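Local coordinates for putative riboflavin biosynthesis protein (Shewanella loihica, PDB 3KY8) that probably acts as a 5-amino-6-(5-phosphoribosylamino)uracil reductase in riboflavin biosynthesis, at residues Met76-Ser79 / Asp83-Tyr86; Gly66-Arg71 / Gly135-Asn140. One frame throughout, in Å; residues are numbered along the deposited sequence.

Interaction 1 of 2, residues Met76-Ser79 / Asp83-Tyr86; sequences MVLS and DWPY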
loop_
_atom_site.group_PDB
_atom_site.type_symbol
_atom_site.label_atom_id
_atom_site.label_comp_id
_atom_site.label_asym_id
_atom_site.label_seq_id
_atom_site.Cartn_x
_atom_site.Cartn_y
_atom_site.Cartn_z
HETATM N N MSE A 76 21.849 -7.721 -3.326
HETATM C CA MSE A 76 21.843 -6.279 -3.539
HETATM C C MSE A 76 22.608 -5.521 -2.504
HETATM O O MSE A 76 23.079 -4.412 -2.774
HETATM C CB MSE A 76 20.422 -5.722 -3.586
HETATM C CG MSE A 76 19.627 -6.241 -4.763
HETATM SE SE MSE A 76 20.427 -5.748 -6.508
HETATM C CE MSE A 76 19.812 -3.911 -6.562
ATOM N N VAL A 77 22.749 -6.078 -1.312
ATOM C CA VAL A 77 23.520 -5.380 -0.261
ATOM C C VAL A 77 24.991 -5.700 -0.490
ATOM O O VAL A 77 25.799 -4.787 -0.519
ATOM C CB VAL A 77 23.052 -5.728 1.212
ATOM C CG1 VAL A 77 23.930 -5.036 2.240
ATOM C CG2 VAL A 77 21.603 -5.325 1.445
ATOM N N LEU A 78 25.345 -6.981 -0.661
ATOM C CA LEU A 78 26.732 -7.355 -0.926
ATOM C C LEU A 78 27.161 -6.657 -2.188
ATOM O O LEU A 78 26.470 -6.717 -3.216
ATOM C CB LEU A 78 26.906 -8.842 -1.179
ATOM C CG LEU A 78 26.647 -9.883 -0.120
ATOM C CD1 LEU A 78 26.588 -11.227 -0.842
ATOM C CD2 LEU A 78 27.713 -9.867 0.966
ATOM N N SER A 79 28.302 -5.983 -2.104
ATOM C CA SER A 79 28.932 -5.382 -3.254
ATOM C C SER A 79 30.401 -5.157 -2.905
ATOM O O SER A 79 30.822 -5.301 -1.739
ATOM C CB SER A 79 28.189 -4.098 -3.700
ATOM O OG SER A 79 28.645 -2.923 -3.054
ATOM N N ASP A 83 29.566 -0.758 2.566
ATOM C CA ASP A 83 29.846 -0.671 3.983
ATOM C C ASP A 83 28.701 -1.400 4.648
ATOM O O ASP A 83 27.581 -0.908 4.666
ATOM C CB ASP A 83 29.962 0.771 4.470
ATOM C CG ASP A 83 31.092 1.535 3.786
ATOM O OD1 ASP A 83 32.284 1.142 3.925
ATOM O OD2 ASP A 83 30.768 2.550 3.126
ATOM N N TRP A 84 28.995 -2.581 5.183
ATOM C CA TRP A 84 27.983 -3.437 5.784
ATOM C C TRP A 84 27.198 -2.633 6.808
ATOM O O TRP A 84 27.788 -2.033 7.710
ATOM C CB TRP A 84 28.659 -4.617 6.452
ATOM C CG TRP A 84 27.734 -5.677 6.879
ATOM C CD1 TRP A 84 27.434 -6.030 8.150
ATOM C CD2 TRP A 84 26.947 -6.521 6.024
ATOM N NE1 TRP A 84 26.538 -7.073 8.150
ATOM C CE2 TRP A 84 26.235 -7.398 6.853
ATOM C CE3 TRP A 84 26.815 -6.642 4.639
ATOM C CZ2 TRP A 84 25.390 -8.373 6.349
ATOM C CZ3 TRP A 84 25.979 -7.608 4.137
ATOM C CH2 TRP A 84 25.267 -8.459 4.996
ATOM N N PRO A 85 25.878 -2.539 6.636
ATOM C CA PRO A 85 25.122 -1.651 7.512
ATOM C C PRO A 85 24.548 -2.220 8.782
ATOM O O PRO A 85 23.925 -1.459 9.535
ATOM C CB PRO A 85 23.987 -1.202 6.615
ATOM C CG PRO A 85 23.769 -2.323 5.710
ATOM C CD PRO A 85 25.036 -3.093 5.569
ATOM N N TYR A 86 24.744 -3.523 9.025
ATOM C CA TYR A 86 24.105 -4.229 10.161
ATOM C C TYR A 86 25.053 -4.608 11.261
ATOM O O TYR A 86 26.083 -5.232 11.005
ATOM C CB TYR A 86 23.431 -5.484 9.690
ATOM C CG TYR A 86 22.578 -5.253 8.511
ATOM C CD1 TYR A 86 21.386 -4.533 8.612
ATOM C CD2 TYR A 86 22.961 -5.746 7.273
ATOM C CE1 TYR A 86 20.614 -4.314 7.503
ATOM C CE2 TYR A 86 22.214 -5.538 6.171
ATOM C CZ TYR A 86 21.044 -4.819 6.277
ATOM O OH TYR A 86 20.325 -4.647 5.132
#

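Interaction 2 of 2, residues Gly66-Arg71 / Gly135-Asn140; sequences GLVMGR and GVTIQN. With SO4 (sulfate ion), chain E.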
loop_
_atom_site.group_PDB
_atom_site.type_symbol
_atom_site.label_atom_id
_atom_site.label_comp_id
_atom_site.label_asym_id
_atom_site.label_seq_id
_atom_site.Cartn_x
_atom_site.Cartn_y
_atom_site.Cartn_z
ATOM N N GLY A 66 18.826 -10.185 15.474
ATOM C CA GLY A 66 19.359 -10.607 14.193
ATOM C C GLY A 66 18.337 -10.276 13.147
ATOM O O GLY A 66 17.270 -9.796 13.457
ATOM N N LEU A 67 18.690 -10.556 11.914
ATOM C CA LEU A 67 17.867 -10.327 10.751
ATOM C C LEU A 67 17.664 -11.678 10.092
ATOM O O LEU A 67 18.560 -12.521 10.136
ATOM C CB LEU A 67 18.593 -9.395 9.758
ATOM C CG LEU A 67 18.501 -7.856 9.860
ATOM C CD1 LEU A 67 19.453 -7.189 10.824
ATOM C CD2 LEU A 67 18.732 -7.219 8.486
ATOM N N VAL A 68 16.486 -11.900 9.508
ATOM C CA VAL A 68 16.259 -13.023 8.580
ATOM C C VAL A 68 15.953 -12.377 7.231
ATOM O O VAL A 68 15.016 -11.591 7.117
ATOM C CB VAL A 68 15.103 -13.953 9.007
ATOM C CG1 VAL A 68 14.860 -15.044 7.968
ATOM C CG2 VAL A 68 15.392 -14.589 10.299
HETATM N N MSE A 69 16.785 -12.678 6.236
HETATM C CA MSE A 69 16.821 -11.953 4.923
HETATM C C MSE A 69 16.850 -12.948 3.785
HETATM O O MSE A 69 17.397 -14.047 3.921
HETATM C CB MSE A 69 18.106 -11.138 4.876
HETATM C CG MSE A 69 18.316 -10.371 3.615
HETATM SE SE MSE A 69 19.980 -9.418 3.613
HETATM C CE MSE A 69 19.691 -8.192 5.078
ATOM N N GLY A 70 16.287 -12.598 2.639
ATOM C CA GLY A 70 16.403 -13.529 1.487
ATOM C C GLY A 70 17.667 -13.283 0.699
ATOM O O GLY A 70 18.350 -12.315 0.951
ATOM N N ARG A 71 17.951 -14.144 -0.278
ATOM C CA ARG A 71 19.144 -13.989 -1.123
ATOM C C ARG A 71 19.030 -12.794 -2.059
ATOM O O ARG A 71 20.029 -12.170 -2.338
ATOM C CB ARG A 71 19.496 -15.271 -1.916
ATOM C CG ARG A 71 21.002 -15.413 -2.251
ATOM C CD ARG A 71 21.426 -16.845 -2.746
ATOM N NE ARG A 71 22.834 -16.913 -3.187
ATOM N N GLY A 135 11.278 -9.024 0.257
ATOM C CA GLY A 135 9.923 -9.263 -0.211
ATOM C C GLY A 135 9.483 -10.706 -0.214
ATOM O O GLY A 135 8.410 -11.020 0.294
ATOM N N VAL A 136 10.293 -11.587 -0.784
ATOM C CA VAL A 136 9.945 -12.992 -0.819
ATOM C C VAL A 136 9.919 -13.547 0.597
ATOM O O VAL A 136 9.042 -14.308 0.917
ATOM C CB VAL A 136 10.843 -13.830 -1.769
ATOM C CG1 VAL A 136 10.404 -15.360 -1.817
ATOM C CG2 VAL A 136 10.784 -13.225 -3.189
ATOM N N THR A 137 10.866 -13.147 1.433
ATOM C CA THR A 137 10.969 -13.649 2.805
ATOM C C THR A 137 9.786 -13.196 3.610
ATOM O O THR A 137 9.142 -14.009 4.259
ATOM C CB THR A 137 12.311 -13.213 3.488
ATOM O OG1 THR A 137 13.411 -13.635 2.670
ATOM C CG2 THR A 137 12.478 -13.838 4.854
ATOM N N ILE A 138 9.473 -11.907 3.544
ATOM C CA ILE A 138 8.297 -11.346 4.233
ATOM C C ILE A 138 7.015 -12.038 3.760
ATOM O O ILE A 138 6.178 -12.493 4.555
ATOM C CB ILE A 138 8.206 -9.779 4.020
ATOM C CG1 ILE A 138 9.393 -9.084 4.719
ATOM C CG2 ILE A 138 6.848 -9.199 4.526
ATOM C CD1 ILE A 138 9.582 -7.608 4.282
ATOM N N GLN A 139 6.883 -12.175 2.448
ATOM C CA GLN A 139 5.718 -12.856 1.873
ATOM C C GLN A 139 5.592 -14.264 2.418
ATOM O O GLN A 139 4.500 -14.684 2.816
ATOM C CB GLN A 139 5.779 -12.832 0.360
ATOM C CG GLN A 139 5.429 -11.435 -0.179
ATOM C CD GLN A 139 5.869 -11.217 -1.591
ATOM O OE1 GLN A 139 5.838 -12.134 -2.373
ATOM N NE2 GLN A 139 6.304 -9.990 -1.922
ATOM N N ASN A 140 6.712 -14.968 2.508
ATOM C CA ASN A 140 6.722 -16.329 3.034
ATOM C C ASN A 140 6.379 -16.438 4.514
ATOM O O ASN A 140 5.615 -17.338 4.896
ATOM C CB ASN A 140 8.040 -17.039 2.699
ATOM C CG ASN A 140 8.096 -17.475 1.250
ATOM O OD1 ASN A 140 7.071 -17.702 0.610
ATOM N ND2 ASN A 140 9.284 -17.585 0.728
HETATM S S SO4 E . 14.197 -11.727 -0.707
HETATM O O1 SO4 E . 13.260 -11.191 -1.655
HETATM O O2 SO4 E . 14.807 -12.914 -1.241
HETATM O O3 SO4 E . 13.487 -12.163 0.488
HETATM O O4 SO4 E . 15.167 -10.708 -0.397
#

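Interaction 1 of 2, residues Met76-Ser79 / Asp83-Tyr86
V77 pushes its two methyl groups at three consecutive side chains, W84, P85 and Y86. With chi1 at 177°, CG1 lies anti to the backbone N and next to the carbonyl carbon, a setting that aims it between the indole and the proline. There V77 CG1 comes within 3.8 Å of W84 CZ3, on the six-membered part of the indole, in an oblique approach. The same methyl lies 4.0 Å from P85 CD and reaches the Y86 ring obliquely, 4.3 Å from Y86 CE2. The other branch, V77 CG2, meets the phenol end of Y86, its distance to Y86 OH being 4.0 Å. These contacts are apolar or van der Waals in kind, and no hydrogen bond joins the two segments. V77 ends helix 71-77 and helical geometry breaks off at L78, so the contact folds the chain back on the helix's C-terminal end, within the helical connection between the adjacent parallel strands 66-70 and 90-93. W84 extends its CG anti to its own N (chi1 -169°), which carries the indole toward V77 and L78. L78 CD2 stands 4.3 Å from W84 CZ3. The receiving surface is itself built by neighbours in sequence: P85 CD sits 3.7 Å above one face of the W84 ring, displaced toward its rim, and Y86 CD2 stands over that face near the rim as well. P85 CG in turn covers part of a face of the Y86 ring, while W84 NE1 lies at that ring's edge, in its plane. Beyond the segments, Y104 meets W84 edge-to-face and also touches L78.

Interaction 2 of 2, residues Gly66-Arg71 / Gly135-Asn140
T137 brings helix 135-140 against V68 and G70 of strand 66-70, the two axes approaching to 7.0 Å at an angle of 114°. In the helix's first turn, the amide of G135 is hydrogen-bonded to an unidentified ligand. V136 N donates to O1 of a sulfate, probably taken up from the crystallisation liquor, at 3.1 Å and fairly straight at 160°. T137 binds this anion twice: its N donates to sulfate O3 at 3.0 Å, and its OG1 to the same O3 at 2.6 Å. A chi1 of -55° sets OG1 beside T137's own backbone N, bringing both donors to one oxygen. T137 OG1 also lies 3.1 Å from G70 N, but the angle is too poor for a hydrogen bond. The other branch, T137 CG2, meets V68 CG1 at 4.1 Å, the two side chains crossing at about a right angle. A valine in place of T137 would probably leave sulfate O3 with one donor fewer. I138 turns to V24 and I26 of strand 21-29, and Q139 NE2 bonds to L165 O. G70, N-cap of helix 71-77, has its CA 3.2 Å from sulfate O2, where a side chain would clash, and T73 OG1 supplies another bond. Helix N-terminal amides holding an anion beside a parallel strand's C-terminal end form an anion-binding site, consistent with a cofactor-phosphate site of the dihydrofolate reductase-like fold.

How the interactions relate
Following the chain from the N terminus, strand 66-70 comes first and supplies one side of interaction 2, and helix 71-77 follows it directly. Interaction 1 then closes a short loop, with three residues between its segments, before strand 90-93. Helix 135-143, separated from segment 66-71 by 63 residues, then comes back to strand 66-70 and closes the long loop of interaction 2, so the short closure falls wholly within the long one and the two do not cross. The centres of interactions 1 and 2 are about 15 Å apart; the first is at the surface, the second buried. Y86 bridges them, with Y86 CE1 at 3.6 Å from L67 CD2 and Y86 OH near M69 CE, tying the surface loop to the central sheet.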